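Local coordinates for protein beta-agarase D (Zobellia galactanivorans, PDB 4ASM) that cleaves the beta-1,4-linkages of agarose at random, with retention of anomeric configuration, through the family 16 glycoside hydrolase catalytic domain that this chain represents, at residues 134-139 / 355-360; 185-190 / 301-306. All coordinates share one frame; numbering follows the deposited sequence.

Interaction 1. Residues 134-139 / 355-360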
loop_
_atom_site.group_PDB
_atom_site.type_symbol
_atom_site.label_atom_id
_atom_site.label_comp_id
_atom_site.label_asym_id
_atom_site.label_seq_id
_atom_site.Cartn_x
_atom_site.Cartn_y
_atom_site.Cartn_z
ATOM N N PHE A 134 -3.163 13.931 -4.247
ATOM C CA PHE A 134 -2.953 13.511 -2.857
ATOM C C PHE A 134 -4.096 12.606 -2.405
ATOM O O PHE A 134 -5.273 12.956 -2.560
ATOM C CB PHE A 134 -2.850 14.750 -1.954
ATOM C CG PHE A 134 -2.782 14.440 -0.485
ATOM C CD1 PHE A 134 -1.661 13.820 0.054
ATOM C CD2 PHE A 134 -3.842 14.784 0.350
ATOM C CE1 PHE A 134 -1.614 13.529 1.417
ATOM C CE2 PHE A 134 -3.807 14.497 1.717
ATOM C CZ PHE A 134 -2.679 13.862 2.242
ATOM N N VAL A 135 -3.745 11.429 -1.889
ATOM C CA VAL A 135 -4.744 10.450 -1.443
ATOM C C VAL A 135 -4.447 10.142 0.012
ATOM O O VAL A 135 -3.325 9.773 0.336
ATOM C CB VAL A 135 -4.669 9.127 -2.282
ATOM C CG1 VAL A 135 -5.787 8.156 -1.881
ATOM C CG2 VAL A 135 -4.757 9.436 -3.788
ATOM N N GLU A 136 -5.449 10.276 0.872
ATOM C CA GLU A 136 -5.249 10.015 2.302
ATOM C C GLU A 136 -6.445 9.294 2.905
ATOM O O GLU A 136 -7.592 9.624 2.577
ATOM C CB GLU A 136 -5.017 11.344 3.057
ATOM C CG GLU A 136 -4.684 11.191 4.540
ATOM C CD GLU A 136 -4.707 12.494 5.294
ATOM O OE1 GLU A 136 -5.554 13.352 4.977
ATOM O OE2 GLU A 136 -3.883 12.662 6.218
ATOM N N ALA A 137 -6.186 8.337 3.800
ATOM C CA ALA A 137 -7.247 7.595 4.470
ATOM C C ALA A 137 -7.098 7.627 5.975
ATOM O O ALA A 137 -5.979 7.707 6.490
ATOM C CB ALA A 137 -7.281 6.144 3.991
ATOM N N ARG A 138 -8.235 7.568 6.670
ATOM C CA ARG A 138 -8.227 7.337 8.108
ATOM C C ARG A 138 -8.653 5.893 8.291
ATOM O O ARG A 138 -9.739 5.491 7.870
ATOM C CB ARG A 138 -9.162 8.294 8.849
ATOM C CG ARG A 138 -9.119 8.103 10.352
ATOM C CD ARG A 138 -9.866 9.252 11.067
ATOM N NE ARG A 138 -9.688 9.130 12.520
ATOM C CZ ARG A 138 -10.534 8.511 13.340
ATOM N NH1 ARG A 138 -11.639 7.948 12.875
ATOM N NH2 ARG A 138 -10.254 8.435 14.641
ATOM N N VAL A 139 -7.786 5.107 8.928
ATOM C CA VAL A 139 -7.909 3.651 8.920
ATOM C C VAL A 139 -7.485 3.037 10.249
ATOM O O VAL A 139 -6.478 3.460 10.817
ATOM C CB VAL A 139 -7.079 3.051 7.751
ATOM C CG1 VAL A 139 -5.613 3.540 7.773
ATOM C CG2 VAL A 139 -7.180 1.527 7.732
ATOM N N TRP A 355 -12.631 6.899 6.283
ATOM C CA TRP A 355 -12.751 7.728 5.095
ATOM C C TRP A 355 -11.490 7.672 4.258
ATOM O O TRP A 355 -10.411 7.359 4.756
ATOM C CB TRP A 355 -13.085 9.178 5.449
ATOM C CG TRP A 355 -12.227 9.899 6.471
ATOM C CD1 TRP A 355 -12.593 10.180 7.757
ATOM C CD2 TRP A 355 -10.938 10.537 6.276
ATOM N NE1 TRP A 355 -11.613 10.912 8.385
ATOM C CE2 TRP A 355 -10.588 11.141 7.507
ATOM C CE3 TRP A 355 -10.034 10.618 5.203
ATOM C CZ2 TRP A 355 -9.383 11.839 7.690
ATOM C CZ3 TRP A 355 -8.830 11.311 5.387
ATOM C CH2 TRP A 355 -8.524 11.924 6.627
ATOM N N ILE A 356 -11.650 7.971 2.975
ATOM C CA ILE A 356 -10.543 8.185 2.067
ATOM C C ILE A 356 -10.864 9.415 1.225
ATOM O O ILE A 356 -11.954 9.521 0.643
ATOM C CB ILE A 356 -10.236 6.913 1.219
ATOM C CG1 ILE A 356 -8.963 7.096 0.374
ATOM C CG2 ILE A 356 -11.459 6.490 0.386
ATOM C CD1 ILE A 356 -8.492 5.805 -0.255
ATOM N N ARG A 357 -9.921 10.348 1.186
ATOM C CA ARG A 357 -10.122 11.593 0.456
ATOM C C ARG A 357 -9.031 11.767 -0.590
ATOM O O ARG A 357 -7.883 11.335 -0.398
ATOM C CB ARG A 357 -10.152 12.788 1.426
ATOM C CG ARG A 357 -8.862 13.078 2.159
ATOM C CD ARG A 357 -9.108 14.172 3.200
ATOM N NE ARG A 357 -7.934 14.453 4.012
ATOM C CZ ARG A 357 -7.798 15.547 4.754
ATOM N NH1 ARG A 357 -8.757 16.479 4.757
ATOM N NH2 ARG A 357 -6.723 15.691 5.510
ATOM N N VAL A 358 -9.397 12.418 -1.690
ATOM C CA VAL A 358 -8.515 12.587 -2.830
ATOM C C VAL A 358 -8.587 14.053 -3.225
ATOM O O VAL A 358 -9.691 14.583 -3.409
ATOM C CB VAL A 358 -8.974 11.706 -4.004
ATOM C CG1 VAL A 358 -8.087 11.925 -5.211
ATOM C CG2 VAL A 358 -8.985 10.232 -3.596
ATOM N N TYR A 359 -7.424 14.704 -3.339
ATOM C CA TYR A 359 -7.344 16.104 -3.786
ATOM C C TYR A 359 -6.360 16.262 -4.936
ATOM O O TYR A 359 -5.425 15.469 -5.097
ATOM C CB TYR A 359 -6.855 17.009 -2.657
ATOM C CG TYR A 359 -7.725 17.083 -1.434
ATOM C CD1 TYR A 359 -8.750 18.037 -1.315
ATOM C CD2 TYR A 359 -7.498 16.230 -0.351
ATOM C CE1 TYR A 359 -9.541 18.096 -0.155
ATOM C CE2 TYR A 359 -8.260 16.290 0.791
ATOM C CZ TYR A 359 -9.287 17.225 0.898
ATOM O OH TYR A 359 -10.026 17.262 2.060
ATOM N N LYS A 360 -6.580 17.289 -5.748
ATOM C CA LYS A 360 -5.556 17.714 -6.686
ATOM C C LYS A 360 -5.252 19.196 -6.462
ATOM O O LYS A 360 -6.144 19.947 -6.061
ATOM C CB LYS A 360 -5.994 17.451 -8.129
ATOM C CG LYS A 360 -6.284 15.982 -8.445
ATOM C CD LYS A 360 -6.804 15.797 -9.870
ATOM C CE LYS A 360 -5.698 15.935 -10.897
ATOM N NZ LYS A 360 -4.715 14.787 -10.813
#

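Interaction 2. Residues 185-190 / 301-306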
loop_
_atom_site.group_PDB
_atom_site.type_symbol
_atom_site.label_atom_id
_atom_site.label_comp_id
_atom_site.label_asym_id
_atom_site.label_seq_id
_atom_site.Cartn_x
_atom_site.Cartn_y
_atom_site.Cartn_z
ATOM N N LEU A 185 6.388 1.905 3.602
ATOM C CA LEU A 185 6.077 3.056 2.743
ATOM C C LEU A 185 6.702 2.707 1.396
ATOM O O LEU A 185 7.934 2.633 1.265
ATOM C CB LEU A 185 6.631 4.367 3.316
ATOM C CG LEU A 185 6.192 4.634 4.761
ATOM C CD1 LEU A 185 6.887 5.884 5.249
ATOM C CD2 LEU A 185 4.677 4.782 4.807
ATOM N N SER A 186 5.853 2.415 0.408
ATOM C CA SER A 186 6.312 1.629 -0.727
ATOM C C SER A 186 5.657 1.995 -2.059
ATOM O O SER A 186 4.738 2.808 -2.133
ATOM C CB SER A 186 6.076 0.150 -0.396
ATOM O OG SER A 186 6.748 -0.743 -1.281
ATOM N N HIS A 187 6.177 1.365 -3.105
ATOM C CA HIS A 187 5.613 1.441 -4.450
ATOM C C HIS A 187 6.148 0.215 -5.150
ATOM O O HIS A 187 6.989 -0.481 -4.611
ATOM C CB HIS A 187 6.033 2.738 -5.170
ATOM C CG HIS A 187 7.447 2.725 -5.671
ATOM N ND1 HIS A 187 8.504 3.210 -4.930
ATOM C CD2 HIS A 187 7.975 2.289 -6.843
ATOM C CE1 HIS A 187 9.621 3.084 -5.629
ATOM N NE2 HIS A 187 9.329 2.536 -6.800
ATOM N N HIS A 188 5.642 -0.082 -6.346
ATOM C CA HIS A 188 6.252 -1.150 -7.127
ATOM C C HIS A 188 6.321 -0.714 -8.573
ATOM O O HIS A 188 5.458 0.011 -9.057
ATOM C CB HIS A 188 5.402 -2.422 -7.100
ATOM C CG HIS A 188 5.497 -3.243 -5.847
ATOM N ND1 HIS A 188 4.926 -2.872 -4.643
ATOM C CD2 HIS A 188 6.011 -4.478 -5.653
ATOM C CE1 HIS A 188 5.130 -3.831 -3.752
ATOM N NE2 HIS A 188 5.782 -4.818 -4.341
ATOM N N VAL A 189 7.339 -1.221 -9.266
ATOM C CA VAL A 189 7.349 -1.228 -10.726
ATOM C C VAL A 189 7.558 -2.668 -11.195
ATOM O O VAL A 189 8.309 -3.426 -10.575
ATOM C CB VAL A 189 8.388 -0.225 -11.361
ATOM C CG1 VAL A 189 8.025 1.215 -10.997
ATOM C CG2 VAL A 189 9.853 -0.558 -10.988
ATOM N N PHE A 190 6.901 -3.027 -12.301
ATOM C CA PHE A 190 6.936 -4.419 -12.803
ATOM C C PHE A 190 7.286 -4.490 -14.267
ATOM O O PHE A 190 6.878 -3.643 -15.044
ATOM C CB PHE A 190 5.558 -5.091 -12.681
ATOM C CG PHE A 190 5.031 -5.191 -11.271
ATOM C CD1 PHE A 190 5.315 -6.299 -10.482
ATOM C CD2 PHE A 190 4.203 -4.184 -10.760
ATOM C CE1 PHE A 190 4.802 -6.380 -9.160
ATOM C CE2 PHE A 190 3.687 -4.273 -9.475
ATOM C CZ PHE A 190 3.990 -5.369 -8.686
ATOM N N SER A 301 18.351 5.167 -9.571
ATOM C CA SER A 301 16.958 5.518 -9.320
ATOM C C SER A 301 16.400 4.815 -8.091
ATOM O O SER A 301 16.717 3.654 -7.835
ATOM C CB SER A 301 16.110 5.152 -10.539
ATOM O OG SER A 301 14.738 5.423 -10.305
ATOM N N VAL A 302 15.576 5.539 -7.336
ATOM C CA VAL A 302 14.830 4.934 -6.233
ATOM C C VAL A 302 13.402 4.608 -6.675
ATOM O O VAL A 302 12.621 4.060 -5.908
ATOM C CB VAL A 302 14.817 5.829 -4.958
ATOM C CG1 VAL A 302 16.223 5.950 -4.375
ATOM C CG2 VAL A 302 14.217 7.204 -5.223
ATOM N N ILE A 303 13.070 4.959 -7.918
ATOM C CA ILE A 303 11.775 4.607 -8.519
ATOM C C ILE A 303 11.878 3.283 -9.282
ATOM O O ILE A 303 11.152 2.340 -8.997
ATOM C CB ILE A 303 11.243 5.729 -9.466
ATOM C CG1 ILE A 303 11.112 7.087 -8.749
ATOM C CG2 ILE A 303 9.900 5.315 -10.126
ATOM C CD1 ILE A 303 10.259 7.109 -7.495
ATOM N N ASP A 304 12.823 3.223 -10.228
ATOM C CA ASP A 304 12.966 2.092 -11.150
ATOM C C ASP A 304 14.472 1.881 -11.410
ATOM O O ASP A 304 14.971 2.230 -12.493
ATOM C CB ASP A 304 12.221 2.436 -12.446
ATOM C CG ASP A 304 12.195 1.295 -13.447
ATOM O OD1 ASP A 304 12.505 0.161 -13.052
ATOM O OD2 ASP A 304 11.837 1.573 -14.621
ATOM N N PRO A 305 15.211 1.357 -10.412
ATOM C CA PRO A 305 16.676 1.258 -10.543
ATOM C C PRO A 305 17.113 0.358 -11.679
ATOM O O PRO A 305 18.225 0.536 -12.190
ATOM C CB PRO A 305 17.125 0.664 -9.187
ATOM C CG PRO A 305 15.893 0.029 -8.596
ATOM C CD PRO A 305 14.741 0.889 -9.099
ATOM N N PHE A 306 16.270 -0.609 -12.047
ATOM C CA PHE A 306 16.611 -1.620 -13.070
ATOM C C PHE A 306 15.908 -1.427 -14.425
ATOM O O PHE A 306 15.957 -2.320 -15.272
ATOM C CB PHE A 306 16.404 -3.021 -12.501
ATOM C CG PHE A 306 17.001 -3.198 -11.143
ATOM C CD1 PHE A 306 18.345 -2.911 -10.926
ATOM C CD2 PHE A 306 16.229 -3.614 -10.069
ATOM C CE1 PHE A 306 18.920 -3.045 -9.650
ATOM C CE2 PHE A 306 16.798 -3.757 -8.787
ATOM C CZ PHE A 306 18.151 -3.493 -8.588
#

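Interaction 1. Residues 134-139 / 355-360
Glu136 and Arg357, directly opposite each other on neighbouring strands, are steered side by side by different first torsions: CG of Glu136 lies anti to its own N (chi1 -175°), whereas CG of Arg357 sits between N and the carbonyl carbon (chi1 65°), and both chains then run out extended in the same direction. Their flat ends are nearly coplanar, 13° apart. Arg357 offers its NE edge side-on, and both of its donors converge on one carboxylate oxygen: NE lies 2.8 Å from OE1 of Glu136, nearly along the C-O bond, and NH2 2.7 Å from that same OE1, on the syn lone pair. The other oxygen, OE2, pairs with Arg222, while NH1 of Arg357 also donates to O of Val13 and NH2 to O of Pro14, so this buried ion pair is held from several directions.

The backbones that carry the pair, strands 134-139 and 355-360, run antiparallel in the beta-sandwich (jelly-roll) fold of family 16. Phe134-Tyr359, Glu136-Arg357 and Arg138-Trp355 are the hydrogen-bonded pairs; N of Arg138, for instance, stands 2.9 Å from O of Trp355. On the same face as the ion pair, CB of Arg138 rides over the Trp355 indole, 3.7 Å from the centroid of its five-membered ring, in a CH-pi contact, and the guanidinium of Arg138 goes on to a salt bridge with Asp354, a calcium ligand. At the other end CD2 of Tyr359 comes to the edge of the Phe134 ring, 4.0 Å from its CD2. The reverse face is aliphatic: CG1 of Val135 packs 3.9 Å from CD1 of Ile356, and Ala137 lies against CG1 of Ile356.

Interaction 2. Residues 185-190 / 301-306
His187 reaches from strand 183-191 to the loop 301-306, which opens with an ST turn and ST motif headed by Ser301 and is part of the long connection between helix 291-297 and strand 320-326 of the family 16 beta-sandwich (jelly-roll) fold. One hydrogen bond joins the two segments: NE2 of His187 donates to O of Ile303 at 2.9 Å, almost straight (168°) and in the carbonyl plane, on a lone pair. The acceptor also lies close to the imidazole plane, so the bond helps set the turn of the ring, and Phe315 adds an edge-to-face ring contact. Next to NE2, CE1 approaches the preceding carbonyl, 3.2 Å from O of Val302, again at the ring edge.

Within the turn, OG of Ser301 accepts from N of Ile303 and, much straighter, from N of Asp304, both at 2.9 Å. These two bonds span the bend from which the Ile303 carbonyl faces the histidine. The Asp304 carboxylate braces the following residues, OD1 accepting from N of Tyr308 and OD2 from N of Leu309.

Van der Waals packing comes from Val189, two residues beyond His187 on the strand. Its CG1 lies 3.9 Å from O of Ile303, and its CG2 rests 3.4 Å from OD1 of Asp304.

The two contacts do not touch: their centres are 22 Å apart and their nearest atoms about 10 Å. Interaction 2 joins segments that lie between the two strands of interaction 1 in the sequence, so the pairing of 134-139 with 355-360 spans it. Interaction 2 lies close to the catalytic centre: the side chain of His187 is about 6 Å from that of Glu160, the probable nucleophile, and about 9 Å from that of Glu165, the probable proton donor. Interaction 1 borders the calcium site, with the side chain of Trp355 about 5 Å from the ion, and the side chain of Arg138 is about 6 Å from that of Asn90, a probable substrate-binding residue.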